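Local coordinates for flagellar biosynthetic protein FliP (PDB 5H72) that probably takes part in flagellum-specific protein export, this chain being the periplasmic fragment of a membrane protein of the FliP/MopC/SpaP family, at residues M33-E36 against L37-H41; E56-K59 against I60-P64. One frame throughout, in Å; residues are numbered along the deposited sequence.

Contact 1. Residues M33-E36 against L37-H41; sequences MINE and LKNHH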
loop_
_atom_site.group_PDB
_atom_site.type_symbol
_atom_site.label_atom_id
_atom_site.label_comp_id
_atom_site.label_asym_id
_atom_site.label_seq_id
_atom_site.Cartn_x
_atom_site.Cartn_y
_atom_site.Cartn_z
ATOM N N MET A 33 -6.275 -10.154 -4.236
ATOM C CA MET A 33 -6.699 -9.318 -5.354
ATOM C C MET A 33 -7.708 -10.087 -6.199
ATOM O O MET A 33 -8.791 -9.581 -6.510
ATOM C CB MET A 33 -5.502 -8.874 -6.207
ATOM C CG MET A 33 -4.630 -7.825 -5.534
ATOM S SD MET A 33 -3.428 -7.029 -6.623
ATOM C CE MET A 33 -2.464 -8.426 -7.197
ATOM N N ILE A 34 -7.355 -11.321 -6.539
ATOM C CA ILE A 34 -8.237 -12.177 -7.317
ATOM C C ILE A 34 -9.575 -12.406 -6.604
ATOM O O ILE A 34 -10.638 -12.301 -7.213
ATOM C CB ILE A 34 -7.553 -13.519 -7.629
ATOM C CG1 ILE A 34 -6.487 -13.308 -8.705
ATOM C CG2 ILE A 34 -8.568 -14.562 -8.078
ATOM C CD1 ILE A 34 -5.533 -14.464 -8.861
ATOM N N ASN A 35 -9.527 -12.690 -5.308
ATOM C CA ASN A 35 -10.750 -12.912 -4.535
ATOM C C ASN A 35 -11.652 -11.681 -4.518
ATOM O O ASN A 35 -12.866 -11.797 -4.673
ATOM C CB ASN A 35 -10.401 -13.325 -3.113
ATOM C CG ASN A 35 -11.624 -13.670 -2.283
ATOM O OD1 ASN A 35 -11.936 -12.989 -1.310
ATOM N ND2 ASN A 35 -12.318 -14.736 -2.660
ATOM N N GLU A 36 -11.054 -10.500 -4.343
ATOM C CA GLU A 36 -11.794 -9.236 -4.348
ATOM C C GLU A 36 -12.464 -9.008 -5.698
ATOM O O GLU A 36 -13.597 -8.538 -5.768
ATOM C CB GLU A 36 -10.871 -8.051 -4.031
ATOM C CG GLU A 36 -10.645 -7.805 -2.549
ATOM C CD GLU A 36 -11.903 -7.317 -1.833
ATOM O OE1 GLU A 36 -12.388 -6.210 -2.148
ATOM O OE2 GLU A 36 -12.403 -8.045 -0.951
ATOM N N LEU A 37 -11.746 -9.341 -6.767
ATOM C CA LEU A 37 -12.253 -9.139 -8.113
ATOM C C LEU A 37 -13.427 -10.073 -8.412
ATOM O O LEU A 37 -14.394 -9.672 -9.056
ATOM C CB LEU A 37 -11.133 -9.336 -9.147
ATOM C CG LEU A 37 -10.126 -8.191 -9.308
ATOM C CD1 LEU A 37 -8.899 -8.672 -10.046
ATOM C CD2 LEU A 37 -10.733 -6.996 -10.033
ATOM N N LYS A 38 -13.341 -11.315 -7.944
ATOM C CA LYS A 38 -14.416 -12.271 -8.164
ATOM C C LYS A 38 -15.621 -11.921 -7.314
ATOM O O LYS A 38 -16.740 -11.872 -7.815
ATOM C CB LYS A 38 -13.960 -13.700 -7.860
ATOM C CG LYS A 38 -12.982 -14.246 -8.882
ATOM C CD LYS A 38 -12.786 -15.742 -8.712
ATOM C CE LYS A 38 -11.763 -16.266 -9.717
ATOM N NZ LYS A 38 -11.528 -17.738 -9.575
ATOM N N ASN A 39 -15.389 -11.674 -6.030
ATOM C CA ASN A 39 -16.487 -11.448 -5.103
ATOM C C ASN A 39 -17.283 -10.185 -5.432
ATOM O O ASN A 39 -18.451 -10.076 -5.069
ATOM C CB ASN A 39 -15.964 -11.413 -3.662
ATOM C CG ASN A 39 -15.581 -12.813 -3.149
ATOM O OD1 ASN A 39 -16.017 -13.831 -3.698
ATOM N ND2 ASN A 39 -14.776 -12.864 -2.091
ATOM N N HIS A 40 -16.674 -9.251 -6.154
ATOM C CA HIS A 40 -17.388 -8.052 -6.593
ATOM C C HIS A 40 -17.665 -8.066 -8.107
ATOM O O HIS A 40 -18.070 -7.063 -8.681
ATOM C CB HIS A 40 -16.608 -6.798 -6.203
ATOM C CG HIS A 40 -16.419 -6.643 -4.723
ATOM N ND1 HIS A 40 -17.450 -6.310 -3.872
ATOM C CD2 HIS A 40 -15.321 -6.783 -3.946
ATOM C CE1 HIS A 40 -16.997 -6.245 -2.633
ATOM N NE2 HIS A 40 -15.705 -6.533 -2.649
ATOM N N HIS A 41 -17.446 -9.216 -8.739
ATOM C CA HIS A 41 -17.818 -9.432 -10.140
ATOM C C HIS A 41 -17.183 -8.410 -11.051
ATOM O O HIS A 41 -17.844 -7.826 -11.910
ATOM C CB HIS A 41 -19.343 -9.408 -10.297
ATOM C CG HIS A 41 -20.060 -10.245 -9.278
ATOM N ND1 HIS A 41 -20.565 -9.719 -8.109
ATOM C CD2 HIS A 41 -20.313 -11.572 -9.236
ATOM C CE1 HIS A 41 -21.119 -10.685 -7.395
ATOM N NE2 HIS A 41 -20.981 -11.824 -8.059
HETATM O O HOH W 1 -14.473 -6.461 -0.195
#

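Contact 2. Residues E56-K59 against I60-P64; sequences EIAK and IEEAP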
loop_
_atom_site.group_PDB
_atom_site.type_symbol
_atom_site.label_atom_id
_atom_site.label_comp_id
_atom_site.label_asym_id
_atom_site.label_seq_id
_atom_site.Cartn_x
_atom_site.Cartn_y
_atom_site.Cartn_z
ATOM N N GLU A 56 -2.911 -12.654 -23.889
ATOM C CA GLU A 56 -3.988 -13.607 -24.132
ATOM C C GLU A 56 -4.178 -14.566 -22.970
ATOM O O GLU A 56 -3.363 -15.469 -22.764
ATOM C CB GLU A 56 -3.718 -14.398 -25.413
ATOM C CG GLU A 56 -3.737 -13.541 -26.663
ATOM C CD GLU A 56 -3.643 -14.364 -27.929
ATOM O OE1 GLU A 56 -4.406 -14.075 -28.877
ATOM O OE2 GLU A 56 -2.809 -15.297 -27.974
ATOM N N ILE A 57 -5.266 -14.373 -22.223
ATOM C CA ILE A 57 -5.553 -15.200 -21.053
ATOM C C ILE A 57 -6.955 -15.794 -21.114
ATOM O O ILE A 57 -7.857 -15.208 -21.718
ATOM C CB ILE A 57 -5.405 -14.389 -19.736
ATOM C CG1 ILE A 57 -6.340 -13.182 -19.740
ATOM C CG2 ILE A 57 -3.970 -13.935 -19.538
ATOM C CD1 ILE A 57 -6.402 -12.445 -18.419
ATOM N N ALA A 58 -7.137 -16.949 -20.476
ATOM C CA ALA A 58 -8.448 -17.599 -20.394
ATOM C C ALA A 58 -9.140 -17.336 -19.052
ATOM O O ALA A 58 -10.374 -17.327 -18.974
ATOM C CB ALA A 58 -8.308 -19.097 -20.626
ATOM N N LYS A 59 -8.347 -17.138 -17.998
ATOM C CA LYS A 59 -8.889 -16.836 -16.671
ATOM C C LYS A 59 -8.000 -15.845 -15.924
ATOM O O LYS A 59 -6.811 -15.723 -16.231
ATOM C CB LYS A 59 -9.053 -18.118 -15.863
ATOM C CG LYS A 59 -7.826 -18.990 -15.823
ATOM C CD LYS A 59 -8.266 -20.440 -15.793
ATOM C CE LYS A 59 -7.334 -21.314 -14.981
ATOM N NZ LYS A 59 -7.959 -22.656 -14.779
ATOM N N ILE A 60 -8.564 -15.138 -14.945
ATOM C CA ILE A 60 -7.838 -14.019 -14.349
ATOM C C ILE A 60 -6.625 -14.476 -13.544
ATOM O O ILE A 60 -5.701 -13.692 -13.314
ATOM C CB ILE A 60 -8.744 -13.140 -13.462
ATOM C CG1 ILE A 60 -9.296 -13.912 -12.267
ATOM C CG2 ILE A 60 -9.884 -12.548 -14.290
ATOM C CD1 ILE A 60 -10.037 -13.021 -11.291
ATOM N N GLU A 61 -6.590 -15.746 -13.157
ATOM C CA GLU A 61 -5.417 -16.248 -12.448
ATOM C C GLU A 61 -4.185 -16.289 -13.339
ATOM O O GLU A 61 -3.081 -16.480 -12.849
ATOM C CB GLU A 61 -5.670 -17.641 -11.873
ATOM C CG GLU A 61 -6.754 -17.699 -10.805
ATOM C CD GLU A 61 -8.143 -17.827 -11.402
ATOM O OE1 GLU A 61 -8.290 -17.604 -12.618
ATOM O OE2 GLU A 61 -9.087 -18.161 -10.657
ATOM N N GLU A 62 -4.366 -16.119 -14.643
ATOM C CA GLU A 62 -3.228 -16.124 -15.563
ATOM C C GLU A 62 -2.740 -14.704 -15.889
ATOM O O GLU A 62 -1.738 -14.532 -16.574
ATOM C CB GLU A 62 -3.589 -16.862 -16.855
ATOM C CG GLU A 62 -4.118 -18.279 -16.643
ATOM C CD GLU A 62 -4.821 -18.844 -17.877
ATOM O OE1 GLU A 62 -5.079 -18.076 -18.837
ATOM O OE2 GLU A 62 -5.120 -20.061 -17.886
ATOM N N ALA A 63 -3.444 -13.687 -15.408
ATOM C CA ALA A 63 -2.998 -12.321 -15.643
ATOM C C ALA A 63 -1.760 -12.011 -14.806
ATOM O O ALA A 63 -1.726 -12.297 -13.608
ATOM C CB ALA A 63 -4.101 -11.333 -15.335
ATOM N N PRO A 64 -0.731 -11.443 -15.444
ATOM C CA PRO A 64 0.454 -10.979 -14.714
ATOM C C PRO A 64 0.106 -9.786 -13.819
ATOM O O PRO A 64 -0.941 -9.158 -13.998
ATOM C CB PRO A 64 1.422 -10.573 -15.834
ATOM C CG PRO A 64 0.516 -10.188 -16.972
ATOM C CD PRO A 64 -0.648 -11.147 -16.886
#

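Contact 1. Residues M33-E36 against L37-H41
M33 to N39 form the last turns of helix 17-39, each carbonyl from M33 to E36 receiving the amide four residues on; N39 N to N35 O, at 2.9 Å and 165°, is straighter than the final bond, H40 N to E36 O at 3.2 Å, given from just past the helix end. In that last bond the amide stands well above the carbonyl plane, as the turn opens where H40 leaves helical angles. The helix stops in a Schellman motif: H41, with positive phi (57°), is its C-prime residue, H41 N returns 2.9 Å to K38 O, and N42 N bonds to L37 O. Ahead of this cap the side chains divide by face. M33 and L37, both apolar and buried, pack on the neighbouring helices: M33 on L68, I69 and F72 of helix 65-80, L37 on L68 and on V46 of helix 43-52. I34 and K38 run alongside each other, I34 CG2 lying 4.0 Å from K38 CE; the extended lysine chain offers its methylenes to the isoleucine and carries its ammonium to a salt bridge with E61. E36 and H40 also point the same way, their carboxylate and ring planes 62° apart. A water donates to E36 OE2 at 2.7 Å and, lying in the imidazole plane at its edge, is hydrogen-bonded to H40 NE2 at 2.7 Å. E36 OE1 forms a salt bridge with R28 of the second subunit, whose charge probably also eases the closeness of E76. N35 CG, anti to the backbone N, lies beside its own carbonyl carbon and hence on the side of N39. The two small amides stand nearly perpendicular; N35 OD1 lies 2.9 Å from N39 ND2, but the angle is too poor for a hydrogen bond.

Contact 2. Residues E56-K59 against I60-P64
E62 OE1 accepts the backbone amide of A58 at 2.9 Å, the N-H pointing almost straight at it (166°) and arriving on the syn side of the carboxylate, somewhat out of its plane. A glutamate suits this place because its chain, extended beyond CG, is long enough to reach back across the turn to an amide four residues earlier. The main chain ties the same residue down a second time: E62 N bonds to K59 O, also at 2.9 Å, from well above the carbonyl plane. E62 is thus held at both ends, which should limit its freedom although it is exposed. Its other oxygen, OE2, lies against the aliphatic part of K59, 3.6 Å from K59 CG. That carbon sits between the backbone N and the carbonyl carbon of K59 (chi1 51°), a placing that sets it over the face of the E62 carboxylate and close to one oxygen of E61, with E61 OE1 3.5 Å from K59 CG. K59 NZ stays 4.9 Å from E62 OE2, too far for a salt bridge, though the opposite charges probably still attract weakly. The strong partner of E61 is instead K38, which its OE2 meets in a salt bridge. On the apolar side the tip of I57 reaches A63, CD1 to CB being 4.0 Å; the branched isoleucine brings a long apolar arm to the small methyl of A63. V46 of helix 43-52 touches I57, I60 and A63 together, and R30 of helix 17-39 takes the carbonyl of A63. With A63 N bonded to I60 O as well, successive i to i+3 bonds build a short 3-10 turn, part of the loop between helices 43-52 and 65-80, which leads to P64 at the N-cap of the latter.

How the contacts relate
Contact 1 belongs to a regular helix and its C-terminal cap, contact 2 to the irregular connection into helix 65-80. Both are partly buried: M33, E36 and L37 are buried in contact 1, I60 and A63 in contact 2, while K38, N39, A58, K59 and E62 are exposed. Regular i to i+4 bonds dominate the first, whereas the second relies on 3-10 bonds and a carboxylate that captures a backbone amide. Although their centres are about 14 Å apart, the two touch: besides the K38-E61 salt bridge (NZ to OE2 2.7 Å), I60 CD1 packs against I34 CG2 at 3.9 Å. Contact 1 also faces the second subunit; no other chain of the assembly touches contact 2.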